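Local atomic coordinates of bifunctional GH43-CE protein (Bacteroides eggerthii, PDB entry 6MLY), a protein that probably hydrolyses xylan-derived xylosides through a family 43 glycoside hydrolase domain and is thought to cleave ester side groups through a second, esterase domain. Residues A[348-359]-A[495-506]; A[469-477]-A[516-524]. All coordinates share one frame; numbering follows the deposited sequence.

Interaction 1. Residues A[348-359]-A[495-506]; sequences RKGYLRLTTGRM and ATKEVGGYADFD
Strands 352-355 and 502-506 run antiparallel, their axes 4.7 Å apart at closest, with Leu352 and Phe505 exchanging both backbone bonds of a hydrogen-bonded pair and Thr356 N extending the ladder to Gly501 O at 3.0 Å. On the face carrying Arg353, Tyr502 and Asp504, the carboxylate of Asp504 is shared by two arginines. Arg353 lies alongside it, guanidinium and carboxylate planes only 5° apart, and NE reaches OD1 at 2.7 Å while NH2 bonds weakly to OD2. Arg348 comes in crosswise: its NH1 meets the anti lone pair of Asp504 OD2 at 3.1 Å, and also pairs with Asp386. A bend at chi3 (-74°) lays the Arg353 guanidinium flat on the Tyr502 ring, centres 4.1 Å apart. A leucine in place of Arg353 would probably leave Asp504 with less charge compensation and the Tyr502 ring without its stacking partner. On the other face Leu354 CD1 touches Phe505 CE2 at 3.6 Å, and Phe505, like Leu352, also packs on Leu491 of strand 488-491. A salt-bridged face backed by an apolar one fits two neighbouring strands of one sheet, one in from edge strand 343-344, in the concanavalin A-like beta-sandwich.

Interaction 2. Residues A[469-477]-A[516-524]; sequences KAIGNVLKM and DCRWEDICY
Arg518, Glu520 and Asp521 face the 472-474 backbone and the side chains of Ala470, Val474 and Lys476, with no backbone pairing between the two segments. The polar part centres on Arg518 and Glu520, which form a salt bridge within their own strand: Arg518 NE and NH2 both grip Glu520 OE2, each at 2.9 Å, in a side-on clasp that fixes the guanidinium beside the carboxylate. The clasped pair faces the 472-474 backbone, where Arg518 NH2 lies 3.3 Å from Asn473 O and Glu520 OE1 lies 3.0 Å from Val474 N. Arg518 is further anchored through NH1 to Phe459 O and by a cation-pi contact with Tyr460, both on strand 456-462.

Van der Waals contacts of Ala470 and Val474 with the charged side chains add to these. Ala470 CB rests 3.9 Å from Arg518 NH1, and Val474 and Glu520 lie alongside, pointing opposite ways, with Val474 CB 3.7 Å from Glu520 CB. Val474 CG1 also approaches Asp521 OD2 at 3.4 Å.

The remaining electrostatic link is peripheral. The kinked Lys476 chain lays CE against the Asp521 carboxylate, 3.3 Å from OD2, while Lys476 NZ makes only a long salt bridge of 3.8 Å to the same Asp521 OD2; Asp521 OD1 pairs with Lys563.

Strand 469-476 is an outermost strand of its seven-stranded antiparallel sheet, whereas 518-523 pairs with strand 533-537 in the mixed sheet of the esterase part. Such side-chain-mediated meeting of two separate sheets is characteristic of a domain interface, here between the concanavalin A-like sandwich and the predicted alpha/beta-hydrolase domain.

How the interactions relate
Interactions 1 and 2 both involve the seven-stranded sheet of the concanavalin A-like domain, but at different places: 352-355 lies next to one outermost strand, while 469-476 is the other. Their centres are 30 Å apart and they do not touch. The chain connects them, since strand 502-511 of interaction 1 is followed by strand 518-523 of interaction 2. Interaction 1 lies within one domain, far from the centre of the chain, with both buried and exposed residues. Interaction 2 lies nearer that centre, buries less surface and includes no exposed residue among those touching; it sets charged side chains of one domain against the backbone of the other, where interaction 1 has a backbone ladder with a salt-bridge network on one face.

Interaction 1. Residues A[348-359]-A[495-506]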
loop_
_atom_site.group_PDB
_atom_site.type_symbol
_atom_site.label_atom_id
_atom_site.label_comp_id
_atom_site.label_asym_id
_atom_site.label_seq_id
_atom_site.Cartn_x
_atom_site.Cartn_y
_atom_site.Cartn_z
ATOM N N ARG A 348 10.013 28.044 -11.314
ATOM C CA ARG A 348 8.900 28.650 -10.599
ATOM C C ARG A 348 9.265 28.651 -9.108
ATOM O O ARG A 348 9.495 27.589 -8.531
ATOM C CB ARG A 348 7.616 27.869 -10.901
ATOM C CG ARG A 348 6.328 28.640 -10.635
ATOM C CD ARG A 348 5.067 27.825 -10.881
ATOM N NE ARG A 348 3.869 28.530 -10.449
ATOM C CZ ARG A 348 2.627 28.065 -10.562
ATOM N NH1 ARG A 348 2.396 26.875 -11.092
ATOM N NH2 ARG A 348 1.617 28.800 -10.135
ATOM N N LYS A 349 9.373 29.843 -8.510
ATOM C CA LYS A 349 9.820 29.984 -7.117
ATOM C C LYS A 349 8.738 29.429 -6.180
ATOM O O LYS A 349 7.595 29.864 -6.230
ATOM C CB LYS A 349 10.143 31.445 -6.787
ATOM C CG LYS A 349 10.366 31.736 -5.306
ATOM C CD LYS A 349 11.542 32.653 -5.000
ATOM C CE LYS A 349 12.377 32.143 -3.840
ATOM N NZ LYS A 349 13.556 33.000 -3.567
ATOM N N GLY A 350 9.131 28.472 -5.333
ATOM C CA GLY A 350 8.240 27.780 -4.402
ATOM C C GLY A 350 7.791 26.419 -4.922
ATOM O O GLY A 350 7.113 25.666 -4.202
ATOM N N TYR A 351 8.179 26.100 -6.165
ATOM C CA TYR A 351 7.759 24.888 -6.864
ATOM C C TYR A 351 8.984 24.115 -7.378
ATOM O O TYR A 351 9.986 24.706 -7.815
ATOM C CB TYR A 351 6.832 25.245 -8.030
ATOM C CG TYR A 351 5.504 25.860 -7.650
ATOM C CD1 TYR A 351 5.413 27.176 -7.226
ATOM C CD2 TYR A 351 4.326 25.134 -7.739
ATOM C CE1 TYR A 351 4.199 27.748 -6.882
ATOM C CE2 TYR A 351 3.105 25.689 -7.396
ATOM C CZ TYR A 351 3.037 27.003 -6.969
ATOM O OH TYR A 351 1.831 27.561 -6.640
ATOM N N LEU A 352 8.893 22.781 -7.306
ATOM C CA LEU A 352 9.778 21.849 -8.013
ATOM C C LEU A 352 9.166 21.561 -9.387
ATOM O O LEU A 352 7.981 21.215 -9.467
ATOM C CB LEU A 352 9.904 20.559 -7.195
ATOM C CG LEU A 352 10.402 19.332 -7.960
ATOM C CD1 LEU A 352 11.873 19.473 -8.311
ATOM C CD2 LEU A 352 10.170 18.065 -7.157
ATOM N N ARG A 353 9.963 21.703 -10.452
ATOM C CA ARG A 353 9.474 21.508 -11.818
ATOM C C ARG A 353 10.269 20.387 -12.494
ATOM O O ARG A 353 11.393 20.606 -12.946
ATOM C CB ARG A 353 9.567 22.804 -12.632
ATOM C CG ARG A 353 9.125 22.661 -14.083
ATOM C CD ARG A 353 9.081 23.979 -14.833
ATOM N NE ARG A 353 7.943 24.789 -14.423
ATOM C CZ ARG A 353 7.526 25.885 -15.049
ATOM N NH1 ARG A 353 8.170 26.335 -16.112
ATOM N NH2 ARG A 353 6.465 26.531 -14.604
ATOM N N LEU A 354 9.648 19.204 -12.576
ATOM C CA LEU A 354 10.169 18.072 -13.339
ATOM C C LEU A 354 9.704 18.213 -14.795
ATOM O O LEU A 354 8.514 18.337 -15.044
ATOM C CB LEU A 354 9.662 16.765 -12.719
ATOM C CG LEU A 354 9.843 16.630 -11.208
ATOM C CD1 LEU A 354 9.240 15.331 -10.703
ATOM C CD2 LEU A 354 11.311 16.720 -10.824
ATOM N N THR A 355 10.658 18.221 -15.732
ATOM C CA THR A 355 10.397 18.297 -17.169
ATOM C C THR A 355 10.817 16.973 -17.817
ATOM O O THR A 355 11.713 16.286 -17.332
ATOM C CB THR A 355 11.115 19.500 -17.796
ATOM O OG1 THR A 355 10.658 20.682 -17.137
ATOM C CG2 THR A 355 10.881 19.647 -19.285
ATOM N N THR A 356 10.154 16.635 -18.925
ATOM C CA THR A 356 10.365 15.394 -19.667
ATOM C C THR A 356 11.584 15.533 -20.594
ATOM O O THR A 356 11.916 16.636 -21.032
ATOM C CB THR A 356 9.094 15.042 -20.451
ATOM O OG1 THR A 356 8.071 14.688 -19.516
ATOM C CG2 THR A 356 9.300 13.921 -21.444
ATOM N N GLY A 357 12.236 14.400 -20.889
ATOM C CA GLY A 357 13.343 14.341 -21.852
ATOM C C GLY A 357 13.220 13.217 -22.876
ATOM O O GLY A 357 13.857 13.280 -23.931
ATOM N N ARG A 358 12.406 12.195 -22.581
ATOM C CA ARG A 358 12.432 10.918 -23.301
ATOM C C ARG A 358 11.057 10.240 -23.184
ATOM O O ARG A 358 10.386 10.354 -22.151
ATOM C CB ARG A 358 13.557 10.055 -22.715
ATOM C CG ARG A 358 13.746 8.700 -23.383
ATOM C CD ARG A 358 14.144 7.613 -22.396
ATOM N NE ARG A 358 15.543 7.685 -21.992
ATOM C CZ ARG A 358 16.065 7.065 -20.934
ATOM N NH1 ARG A 358 15.279 6.485 -20.041
ATOM N NH2 ARG A 358 17.376 7.025 -20.773
ATOM N N MET A 359 10.649 9.544 -24.255
ATOM C CA MET A 359 9.417 8.732 -24.281
ATOM C C MET A 359 9.719 7.356 -23.676
ATOM O O MET A 359 10.698 6.712 -24.056
ATOM C CB MET A 359 8.903 8.540 -25.712
ATOM C CG MET A 359 8.626 9.839 -26.441
ATOM S SD MET A 359 8.485 9.623 -28.234
ATOM C CE MET A 359 7.102 8.488 -28.341
ATOM N N ALA A 495 6.875 11.022 -20.216
ATOM C CA ALA A 495 6.145 11.055 -21.473
ATOM C C ALA A 495 6.101 9.663 -22.116
ATOM O O ALA A 495 7.045 8.880 -21.979
ATOM C CB ALA A 495 6.791 12.048 -22.402
ATOM N N THR A 496 4.995 9.388 -22.822
ATOM C CA THR A 496 4.832 8.206 -23.667
ATOM C C THR A 496 4.861 8.599 -25.152
ATOM O O THR A 496 5.251 7.782 -25.985
ATOM C CB THR A 496 3.532 7.457 -23.338
ATOM O OG1 THR A 496 2.430 8.336 -23.567
ATOM C CG2 THR A 496 3.488 6.947 -21.914
ATOM N N LYS A 497 4.444 9.833 -25.476
ATOM C CA LYS A 497 4.252 10.264 -26.872
ATOM C C LYS A 497 5.075 11.519 -27.210
ATOM O O LYS A 497 5.591 11.619 -28.328
ATOM C CB LYS A 497 2.762 10.490 -27.154
ATOM C CG LYS A 497 1.993 9.234 -27.545
ATOM C CD LYS A 497 0.540 9.477 -27.901
ATOM C CE LYS A 497 -0.381 9.437 -26.700
ATOM N NZ LYS A 497 -1.804 9.522 -27.100
ATOM N N GLU A 498 5.194 12.467 -26.269
ATOM C CA GLU A 498 5.631 13.836 -26.586
ATOM C C GLU A 498 6.490 14.402 -25.446
ATOM O O GLU A 498 6.029 14.494 -24.305
ATOM C CB GLU A 498 4.387 14.693 -26.834
ATOM C CG GLU A 498 4.628 15.913 -27.702
ATOM C CD GLU A 498 3.367 16.581 -28.237
ATOM O OE1 GLU A 498 2.248 16.054 -28.007
ATOM O OE2 GLU A 498 3.505 17.635 -28.885
ATOM N N VAL A 499 7.731 14.797 -25.772
ATOM C CA VAL A 499 8.700 15.297 -24.783
ATOM C C VAL A 499 8.611 16.824 -24.723
ATOM O O VAL A 499 8.195 17.458 -25.692
ATOM C CB VAL A 499 10.145 14.840 -25.086
ATOM C CG1 VAL A 499 10.231 13.341 -25.327
ATOM C CG2 VAL A 499 10.779 15.603 -26.244
ATOM N N GLY A 500 9.030 17.386 -23.579
ATOM C CA GLY A 500 9.117 18.834 -23.354
ATOM C C GLY A 500 8.176 19.319 -22.261
ATOM O O GLY A 500 8.472 20.302 -21.582
ATOM N N GLY A 501 7.032 18.640 -22.106
ATOM C CA GLY A 501 6.041 18.961 -21.085
ATOM C C GLY A 501 6.611 18.843 -19.681
ATOM O O GLY A 501 7.558 18.089 -19.451
ATOM N N TYR A 502 6.010 19.589 -18.746
ATOM C CA TYR A 502 6.466 19.677 -17.360
ATOM C C TYR A 502 5.274 19.557 -16.402
ATOM O O TYR A 502 4.125 19.561 -16.829
ATOM C CB TYR A 502 7.230 20.986 -17.139
ATOM C CG TYR A 502 6.456 22.235 -17.476
ATOM C CD1 TYR A 502 5.774 22.941 -16.497
ATOM C CD2 TYR A 502 6.413 22.723 -18.775
ATOM C CE1 TYR A 502 5.063 24.092 -16.800
ATOM C CE2 TYR A 502 5.708 23.873 -19.093
ATOM C CZ TYR A 502 5.029 24.560 -18.102
ATOM O OH TYR A 502 4.333 25.692 -18.402
ATOM N N ALA A 503 5.588 19.436 -15.108
ATOM C CA ALA A 503 4.622 19.337 -14.022
ATOM C C ALA A 503 5.224 19.974 -12.768
ATOM O O ALA A 503 6.245 19.510 -12.269
ATOM C CB ALA A 503 4.270 17.892 -13.776
ATOM N N ASP A 504 4.600 21.042 -12.269
ATOM C CA ASP A 504 5.091 21.722 -11.080
ATOM C C ASP A 504 4.601 20.957 -9.847
ATOM O O ASP A 504 3.539 20.360 -9.885
ATOM C CB ASP A 504 4.647 23.186 -11.042
ATOM C CG ASP A 504 4.973 23.963 -12.307
ATOM O OD1 ASP A 504 5.933 23.569 -13.008
ATOM O OD2 ASP A 504 4.252 24.950 -12.588
ATOM N N PHE A 505 5.410 20.966 -8.782
ATOM C CA PHE A 505 5.021 20.481 -7.457
ATOM C C PHE A 505 5.253 21.600 -6.438
ATOM O O PHE A 505 6.390 22.064 -6.288
ATOM C CB PHE A 505 5.843 19.259 -7.045
ATOM C CG PHE A 505 5.650 18.026 -7.891
ATOM C CD1 PHE A 505 4.921 16.946 -7.418
ATOM C CD2 PHE A 505 6.221 17.932 -9.150
ATOM C CE1 PHE A 505 4.768 15.802 -8.184
ATOM C CE2 PHE A 505 6.056 16.790 -9.920
ATOM C CZ PHE A 505 5.329 15.727 -9.436
ATOM N N ASP A 506 4.183 22.035 -5.757
ATOM C CA ASP A 506 4.281 23.122 -4.774
ATOM C C ASP A 506 5.023 22.619 -3.530
ATOM O O ASP A 506 5.877 23.328 -2.989
ATOM C CB ASP A 506 2.909 23.696 -4.401
ATOM C CG ASP A 506 2.977 24.958 -3.550
ATOM O OD1 ASP A 506 4.029 25.640 -3.577
ATOM O OD2 ASP A 506 1.981 25.249 -2.858
#

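Interaction 2. Residues A[469-477]-A[516-524]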
loop_
_atom_site.group_PDB
_atom_site.type_symbol
_atom_site.label_atom_id
_atom_site.label_comp_id
_atom_site.label_asym_id
_atom_site.label_seq_id
_atom_site.Cartn_x
_atom_site.Cartn_y
_atom_site.Cartn_z
ATOM N N LYS A 469 -10.864 12.651 -1.836
ATOM C CA LYS A 469 -11.662 11.677 -2.585
ATOM C C LYS A 469 -10.807 10.437 -2.884
ATOM O O LYS A 469 -9.841 10.513 -3.647
ATOM C CB LYS A 469 -12.162 12.297 -3.896
ATOM C CG LYS A 469 -13.219 13.387 -3.752
ATOM C CD LYS A 469 -13.145 14.453 -4.837
ATOM C CE LYS A 469 -14.468 15.146 -5.100
ATOM N NZ LYS A 469 -15.305 14.396 -6.067
ATOM N N ALA A 470 -11.183 9.300 -2.285
ATOM C CA ALA A 470 -10.524 8.006 -2.512
ATOM C C ALA A 470 -10.620 7.627 -3.996
ATOM O O ALA A 470 -11.597 7.988 -4.663
ATOM C CB ALA A 470 -11.157 6.950 -1.633
ATOM N N ILE A 471 -9.612 6.901 -4.499
ATOM C CA ILE A 471 -9.582 6.486 -5.904
ATOM C C ILE A 471 -8.771 5.193 -6.069
ATOM O O ILE A 471 -7.638 5.069 -5.570
ATOM C CB ILE A 471 -9.041 7.612 -6.810
ATOM C CG1 ILE A 471 -8.888 7.140 -8.261
ATOM C CG2 ILE A 471 -7.739 8.177 -6.262
ATOM C CD1 ILE A 471 -8.762 8.260 -9.271
ATOM N N GLY A 472 -9.362 4.259 -6.824
ATOM C CA GLY A 472 -8.742 3.005 -7.227
ATOM C C GLY A 472 -8.788 1.966 -6.116
ATOM O O GLY A 472 -9.435 2.182 -5.057
ATOM N N ASN A 473 -8.089 0.838 -6.363
ATOM C CA ASN A 473 -8.017 -0.279 -5.410
ATOM C C ASN A 473 -6.894 -0.014 -4.394
ATOM O O ASN A 473 -6.251 1.049 -4.406
ATOM C CB ASN A 473 -7.856 -1.628 -6.124
ATOM C CG ASN A 473 -6.591 -1.747 -6.950
ATOM O OD1 ASN A 473 -5.706 -0.900 -6.871
ATOM N ND2 ASN A 473 -6.498 -2.793 -7.756
ATOM N N VAL A 474 -6.704 -0.984 -3.493
ATOM C CA VAL A 474 -5.581 -1.024 -2.554
ATOM C C VAL A 474 -4.381 -1.658 -3.266
ATOM O O VAL A 474 -4.540 -2.577 -4.073
ATOM C CB VAL A 474 -5.944 -1.801 -1.271
ATOM C CG1 VAL A 474 -6.090 -3.298 -1.516
ATOM C CG2 VAL A 474 -4.946 -1.556 -0.155
ATOM N N LEU A 475 -3.183 -1.153 -2.947
ATOM C CA LEU A 475 -1.924 -1.721 -3.423
ATOM C C LEU A 475 -1.386 -2.699 -2.374
ATOM O O LEU A 475 -0.825 -2.270 -1.359
ATOM C CB LEU A 475 -0.925 -0.587 -3.676
ATOM C CG LEU A 475 0.460 -1.030 -4.146
ATOM C CD1 LEU A 475 0.395 -1.550 -5.573
ATOM C CD2 LEU A 475 1.471 0.102 -4.028
ATOM N N LYS A 476 -1.558 -4.004 -2.624
ATOM C CA LYS A 476 -0.971 -5.048 -1.772
ATOM C C LYS A 476 0.548 -5.073 -1.986
ATOM O O LYS A 476 1.052 -5.825 -2.820
ATOM C CB LYS A 476 -1.586 -6.424 -2.059
ATOM C CG LYS A 476 -3.039 -6.595 -1.636
ATOM C CD LYS A 476 -3.321 -6.167 -0.211
ATOM C CE LYS A 476 -4.671 -6.635 0.295
ATOM N NZ LYS A 476 -4.696 -8.092 0.568
ATOM N N MET A 477 1.253 -4.233 -1.220
ATOM C CA MET A 477 2.701 -4.100 -1.295
ATOM C C MET A 477 3.352 -5.460 -1.001
ATOM O O MET A 477 2.957 -6.139 -0.054
ATOM C CB MET A 477 3.204 -3.070 -0.274
ATOM C CG MET A 477 2.822 -1.639 -0.604
ATOM S SD MET A 477 2.914 -0.535 0.858
ATOM C CE MET A 477 3.559 0.952 0.042
ATOM N N ASP A 516 -7.155 6.182 8.682
ATOM C CA ASP A 516 -7.917 5.000 9.049
ATOM C C ASP A 516 -9.391 5.304 8.753
ATOM O O ASP A 516 -10.236 5.246 9.641
ATOM C CB ASP A 516 -7.659 4.578 10.503
ATOM C CG ASP A 516 -6.788 3.339 10.678
ATOM O OD1 ASP A 516 -6.686 2.538 9.720
ATOM O OD2 ASP A 516 -6.235 3.170 11.789
ATOM N N CYS A 517 -9.647 5.697 7.498
ATOM C CA CYS A 517 -10.975 5.848 6.914
ATOM C C CYS A 517 -11.127 4.872 5.739
ATOM O O CYS A 517 -12.051 5.002 4.944
ATOM C CB CYS A 517 -11.199 7.270 6.406
ATOM S SG CYS A 517 -10.928 8.554 7.653
ATOM N N ARG A 518 -10.201 3.909 5.638
ATOM C CA ARG A 518 -10.139 2.937 4.545
ATOM C C ARG A 518 -9.419 1.682 5.045
ATOM O O ARG A 518 -8.262 1.752 5.451
ATOM C CB ARG A 518 -9.397 3.500 3.325
ATOM C CG ARG A 518 -10.241 3.626 2.063
ATOM C CD ARG A 518 -9.516 4.306 0.906
ATOM N NE ARG A 518 -8.873 3.396 -0.086
ATOM C CZ ARG A 518 -8.048 3.803 -1.140
ATOM N NH1 ARG A 518 -7.747 5.091 -1.246
ATOM N NH2 ARG A 518 -7.616 2.945 -2.092
ATOM N N TRP A 519 -10.133 0.555 5.040
ATOM C CA TRP A 519 -9.545 -0.768 5.143
ATOM C C TRP A 519 -10.073 -1.601 3.977
ATOM O O TRP A 519 -11.275 -1.815 3.884
ATOM C CB TRP A 519 -9.894 -1.445 6.472
ATOM C CG TRP A 519 -9.569 -0.664 7.705
ATOM C CD1 TRP A 519 -8.495 -0.844 8.524
ATOM C CD2 TRP A 519 -10.353 0.389 8.295
ATOM N NE1 TRP A 519 -8.545 0.035 9.573
ATOM C CE2 TRP A 519 -9.674 0.802 9.462
ATOM C CE3 TRP A 519 -11.556 1.022 7.954
ATOM C CZ2 TRP A 519 -10.153 1.825 10.280
ATOM C CZ3 TRP A 519 -12.031 2.030 8.766
ATOM C CH2 TRP A 519 -11.337 2.424 9.913
ATOM N N GLU A 520 -9.184 -2.056 3.094
ATOM C CA GLU A 520 -9.592 -2.901 1.978
ATOM C C GLU A 520 -9.079 -4.327 2.208
ATOM O O GLU A 520 -8.237 -4.558 3.068
ATOM C CB GLU A 520 -9.095 -2.321 0.654
ATOM C CG GLU A 520 -9.755 -1.000 0.298
ATOM C CD GLU A 520 -9.419 -0.461 -1.090
ATOM O OE1 GLU A 520 -9.269 -1.281 -2.023
ATOM O OE2 GLU A 520 -9.297 0.781 -1.230
ATOM N N ASP A 521 -9.622 -5.267 1.426
ATOM C CA ASP A 521 -9.290 -6.692 1.478
ATOM C C ASP A 521 -9.211 -7.168 2.936
ATOM O O ASP A 521 -8.205 -7.738 3.353
ATOM C CB ASP A 521 -8.000 -6.978 0.701
ATOM C CG ASP A 521 -8.192 -7.042 -0.806
ATOM O OD1 ASP A 521 -9.137 -7.721 -1.245
ATOM O OD2 ASP A 521 -7.389 -6.419 -1.530
ATOM N N ILE A 522 -10.283 -6.922 3.696
ATOM C CA ILE A 522 -10.472 -7.483 5.031
ATOM C C ILE A 522 -11.246 -8.796 4.869
ATOM O O ILE A 522 -12.206 -8.852 4.107
ATOM C CB ILE A 522 -11.217 -6.492 5.954
ATOM C CG1 ILE A 522 -10.410 -5.214 6.210
ATOM C CG2 ILE A 522 -11.637 -7.163 7.255
ATOM C CD1 ILE A 522 -9.352 -5.345 7.285
ATOM N N CYS A 523 -10.816 -9.840 5.588
ATOM C CA CYS A 523 -11.471 -11.152 5.578
ATOM C C CYS A 523 -12.589 -11.164 6.631
ATOM O O CYS A 523 -12.334 -10.926 7.809
ATOM C CB CYS A 523 -10.470 -12.270 5.859
ATOM S SG CYS A 523 -8.794 -11.932 5.251
ATOM N N TYR A 524 -13.828 -11.427 6.202
ATOM C CA TYR A 524 -14.981 -11.429 7.124
ATOM C C TYR A 524 -15.271 -12.855 7.614
ATOM O O TYR A 524 -15.944 -13.030 8.631
ATOM C CB TYR A 524 -16.198 -10.737 6.500
ATOM C CG TYR A 524 -16.713 -11.320 5.209
ATOM C CD1 TYR A 524 -17.489 -12.467 5.200
ATOM C CD2 TYR A 524 -16.464 -10.697 3.997
ATOM C CE1 TYR A 524 -17.984 -12.995 4.018
ATOM C CE2 TYR A 524 -16.959 -11.208 2.807
ATOM C CZ TYR A 524 -17.722 -12.361 2.816
ATOM O OH TYR A 524 -18.206 -12.868 1.643
#